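Local atomic coordinates of possible substrate binding protein of ABC transporter system (Rhodopseudomonas palustris, PDB entry 3N0X), a protein that probably captures a branched-chain amino acid or a related small solute in the periplasm and delivers it to an ABC-type transporter. Residues Val299-Ser304 / Ile311-Gly316; Thr26-Gly31 / Ser290-Val295. All blocks are in the same frame, centred on the assembly; numbering follows the deposited sequence.

Interaction 1 of 2, residues Val299-Ser304 / Ile311-Gly316; sequences VQKAKS and IAAMEG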
# COMPACT_ATOMS: atom_id res chain seq x y z
N VAL A 299 -10.12 -14.71 14.14
CA VAL A 299 -10.61 -16.06 14.49
C VAL A 299 -10.53 -16.26 16.00
O VAL A 299 -11.46 -16.82 16.61
CB VAL A 299 -9.89 -17.18 13.69
CG1 VAL A 299 -10.27 -18.58 14.18
CG2 VAL A 299 -10.13 -17.06 12.19
N GLN A 300 -9.47 -15.76 16.60
CA GLN A 300 -9.31 -15.83 18.05
C GLN A 300 -10.44 -15.04 18.74
O GLN A 300 -11.01 -15.49 19.75
CB GLN A 300 -7.92 -15.31 18.47
CG GLN A 300 -7.61 -15.55 19.92
N LYS A 301 -10.76 -13.86 18.22
CA LYS A 301 -11.77 -13.03 18.85
C LYS A 301 -13.18 -13.61 18.65
O LYS A 301 -13.97 -13.65 19.61
CB LYS A 301 -11.71 -11.60 18.33
CG LYS A 301 -12.70 -10.69 19.02
CD LYS A 301 -12.60 -9.27 18.54
CE LYS A 301 -13.92 -8.53 18.77
NZ LYS A 301 -13.97 -7.20 18.09
N ALA A 302 -13.48 -14.08 17.43
CA ALA A 302 -14.79 -14.65 17.10
C ALA A 302 -15.02 -16.02 17.72
O ALA A 302 -16.18 -16.44 17.90
CB ALA A 302 -14.96 -14.73 15.58
N LYS A 303 -13.94 -16.73 18.01
CA LYS A 303 -14.00 -18.12 18.50
C LYS A 303 -14.80 -19.03 17.55
O LYS A 303 -15.46 -20.01 17.96
CB LYS A 303 -14.54 -18.15 19.93
CG LYS A 303 -13.62 -17.44 20.96
CD LYS A 303 -12.28 -18.20 21.13
CE LYS A 303 -11.26 -17.46 22.02
NZ LYS A 303 -9.85 -17.60 21.47
N SER A 304 -14.70 -18.72 16.26
CA SER A 304 -15.48 -19.35 15.22
C SER A 304 -14.95 -18.91 13.87
O SER A 304 -14.33 -17.83 13.77
CB SER A 304 -16.98 -18.94 15.33
OG SER A 304 -17.78 -19.54 14.32
N ILE A 311 -17.37 -11.20 10.52
CA ILE A 311 -17.65 -9.80 10.15
C ILE A 311 -17.84 -8.95 11.41
O ILE A 311 -17.30 -7.86 11.51
CB ILE A 311 -18.91 -9.68 9.21
CG1 ILE A 311 -18.62 -10.35 7.87
CG2 ILE A 311 -19.31 -8.19 9.00
CD1 ILE A 311 -19.85 -10.40 6.91
N ALA A 312 -18.63 -9.46 12.37
CA ALA A 312 -18.92 -8.74 13.60
C ALA A 312 -17.67 -8.53 14.42
O ALA A 312 -17.49 -7.47 15.05
CB ALA A 312 -20.01 -9.48 14.44
N ALA A 313 -16.81 -9.55 14.44
CA ALA A 313 -15.55 -9.47 15.17
C ALA A 313 -14.57 -8.48 14.51
O ALA A 313 -13.91 -7.70 15.23
CB ALA A 313 -14.91 -10.87 15.27
N MSE A 314 -14.53 -8.47 13.18
CA MSE A 314 -13.54 -7.70 12.43
C MSE A 314 -13.87 -6.20 12.29
O MSE A 314 -12.95 -5.38 12.19
CB MSE A 314 -13.32 -8.33 11.05
CG MSE A 314 -12.63 -9.67 11.18
SE MSE A 314 -12.65 -10.64 9.54
CE MSE A 314 -11.38 -9.72 8.50
N GLU A 315 -15.16 -5.83 12.32
CA GLU A 315 -15.53 -4.42 12.19
C GLU A 315 -15.04 -3.65 13.42
O GLU A 315 -15.45 -3.95 14.55
CB GLU A 315 -17.07 -4.27 12.05
CG GLU A 315 -17.53 -4.68 10.66
CD GLU A 315 -18.99 -4.30 10.35
OE1 GLU A 315 -19.77 -4.04 11.31
OE2 GLU A 315 -19.32 -4.29 9.14
N GLY A 316 -14.16 -2.66 13.20
CA GLY A 316 -13.61 -1.87 14.32
C GLY A 316 -12.45 -2.57 15.04
O GLY A 316 -12.01 -2.07 16.08
O HOH W 1 -16.75 -6.35 17.27
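K301 reaches from the last turn of helix 283-302 to the C-terminal end of helix 307-314 and hydrogen-bonds there with the backbone of A313. The bond runs from K301 NZ to A313 O at 2.9 Å; the ammonium lies in the carbonyl plane, on a lone pair, with a C=O...N angle of 132°. The methylenes follow the ammonium in: K301 CE lies 3.6 Å from A313 O, and K301 CD is 4.3 Å from A313 CB. Beside this bridge the two helices meet through methyl groups, A302 CB standing 3.9 Å from A313 CB, where the backbones draw closest (5.6 Å between the CA atoms of A302 and A313).

The lysine reaches so far because its chain is stretched out, with CG anti to the backbone N (chi1 -177°) and the later torsions near trans as well; a second conformer of K301 exists. A water widens the grip, accepting from K301 NZ at 3.0 Å and donating to A312 O at 2.6 Å. Further out, A302 also packs on L310 of the same short helix, while M314 and I311 turn to I99 in a neighbouring loop.

The contact packs two consecutive helices of a periplasmic-binding-protein fold, joined by a short turn, with a lysine at the C-terminal end of the second. In this conformer, one of two, the ammonium serves two successive carbonyls, directly and through water. Its positive charge would sit at the negative end of the helix dipole, which should be electrostatically favourable, although K301 is exposed and solvent would weaken the effect.

Interaction 2 of 2, residues Thr26-Gly31 / Ser290-Val295; sequences TGLMMG and SAAMAV
A292 sets its methyl against the backbone of helix 18-35, and the first kind of contact is methyl against backbone. Its CB lies 3.5 Å from L28 O and 3.7 Å from G31 C, and the CA atoms of G31 and A292 are only 5.2 Å apart. G31 has no side chain, so the methyl of A292 lies directly against its backbone. The small residues let the local axes of 26-31 and 290-295 approach to 7.7 Å, with a signed crossing angle of -42°.

Between apolar side chains the main meeting is that of L28 with A292. One branch does the touching: L28 CD1 rests 3.7 Å from A292 CB. A chi1 of 177° swings L28 CG beside the carbonyl carbon, and the branch reaches across to the alanine although the CB of L28 does not itself point at the other helix. L28 also packs on I78 of strand 76-79, which A291 and V295 touch from helix 283-302, and A292 makes a further contact with L32.

A selenium-to-carbonyl approach forms the third kind. M293, a selenomethionine, has a chain that bends at chi2 (-65°), which brings SE of M293 to 4.0 Å from G31 O, a loose contact; Y34 and A35 of helix 18-35 also meet this side chain. No hydrogen bond links 26-31 to 290-295, and each helix keeps its own i to i+4 backbone bonds, such as G31 N to G27 O.

Two helices crossing at a glycine and an alanine pack beside strand 76-79 of the mixed sheet, whose order runs 45-53, 5-11, 76-79, 100-102, consistent with the Rossmann-like lobe of a type I periplasmic binding protein.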
# COMPACT_ATOMS: atom_id res chain seq x y z
N THR A 26 5.47 -15.33 1.36
CA THR A 26 6.48 -15.35 2.45
C THR A 26 5.97 -14.61 3.70
O THR A 26 6.11 -15.11 4.83
CB THR A 26 7.80 -14.76 1.98
OG1 THR A 26 8.29 -15.55 0.89
CG2 THR A 26 8.84 -14.68 3.12
N GLY A 27 5.41 -13.42 3.50
CA GLY A 27 4.90 -12.63 4.64
C GLY A 27 3.76 -13.33 5.34
O GLY A 27 3.66 -13.33 6.59
N LEU A 28 2.83 -13.89 4.56
CA LEU A 28 1.71 -14.63 5.14
C LEU A 28 2.24 -15.80 6.01
O LEU A 28 1.80 -15.97 7.16
CB LEU A 28 0.80 -15.17 4.03
CG LEU A 28 -0.38 -16.04 4.50
CD1 LEU A 28 -1.33 -15.28 5.45
CD2 LEU A 28 -1.12 -16.65 3.26
N MSE A 29 3.20 -16.57 5.51
CA MSE A 29 3.66 -17.73 6.27
C MSE A 29 4.42 -17.32 7.50
O MSE A 29 4.24 -17.92 8.54
CB MSE A 29 4.50 -18.67 5.40
CG MSE A 29 3.74 -19.21 4.21
SE MSE A 29 1.93 -19.84 4.53
CE MSE A 29 2.35 -21.40 5.53
N MSE A 30 5.26 -16.30 7.38
CA MSE A 30 6.02 -15.79 8.53
C MSE A 30 5.09 -15.16 9.58
O MSE A 30 5.33 -15.29 10.78
CB MSE A 30 7.09 -14.79 8.08
CG MSE A 30 8.22 -15.51 7.40
SE MSE A 30 9.69 -14.35 6.91
CE MSE A 30 10.37 -14.05 8.67
N GLY A 31 4.04 -14.47 9.13
CA GLY A 31 3.08 -13.92 10.05
C GLY A 31 2.29 -14.96 10.84
O GLY A 31 2.04 -14.79 12.04
N SER A 290 0.73 -8.75 7.70
CA SER A 290 -0.40 -8.04 8.25
C SER A 290 -1.71 -8.80 8.04
O SER A 290 -2.55 -8.87 8.97
CB SER A 290 -0.51 -6.64 7.66
OG SER A 290 0.70 -5.92 7.93
N ALA A 291 -1.90 -9.36 6.85
CA ALA A 291 -3.07 -10.19 6.60
C ALA A 291 -3.12 -11.43 7.51
O ALA A 291 -4.22 -11.78 8.01
CB ALA A 291 -3.16 -10.59 5.13
N ALA A 292 -1.98 -12.05 7.75
CA ALA A 292 -1.91 -13.19 8.64
C ALA A 292 -2.41 -12.80 10.00
O ALA A 292 -3.17 -13.53 10.67
CB ALA A 292 -0.44 -13.75 8.71
N MSE A 293 -1.89 -11.67 10.49
CA MSE A 293 -2.25 -11.21 11.81
C MSE A 293 -3.73 -10.85 11.93
O MSE A 293 -4.37 -11.12 12.95
CB MSE A 293 -1.39 -10.02 12.23
CG MSE A 293 0.04 -10.34 12.43
SE MSE A 293 0.48 -11.53 13.86
CE MSE A 293 -0.09 -10.45 15.34
N ALA A 294 -4.28 -10.25 10.88
CA ALA A 294 -5.71 -9.96 10.85
C ALA A 294 -6.54 -11.25 10.99
O ALA A 294 -7.48 -11.32 11.77
CB ALA A 294 -6.07 -9.24 9.57
N VAL A 295 -6.18 -12.29 10.23
CA VAL A 295 -6.95 -13.56 10.27
C VAL A 295 -6.87 -14.20 11.64
O VAL A 295 -7.89 -14.59 12.21
CB VAL A 295 -6.47 -14.56 9.17
CG1 VAL A 295 -7.15 -15.95 9.39
CG2 VAL A 295 -6.74 -14.03 7.76

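From the N terminus, helix 18-35 comes first and supplies residues 26-31; the chain then runs through 258 residues, including the whole four-stranded parallel sheet 171-178/142-149/202-207/229-233, before 290-295 closes interaction 2. Interaction 1 opens four residues later, on the same helix 283-302, and closes at 311-316 after six residues, four of them already in helix 307-314. The two closures therefore follow one another in series, neither nested nor crossed, with centres about 16 Å apart. Helix 283-302 is their common element: its middle brings the chain back to helix 18-35 in the lobe of the mixed sheet, a long-range tie, whereas its C-terminal end meets the next helix, a local one nearer the periphery.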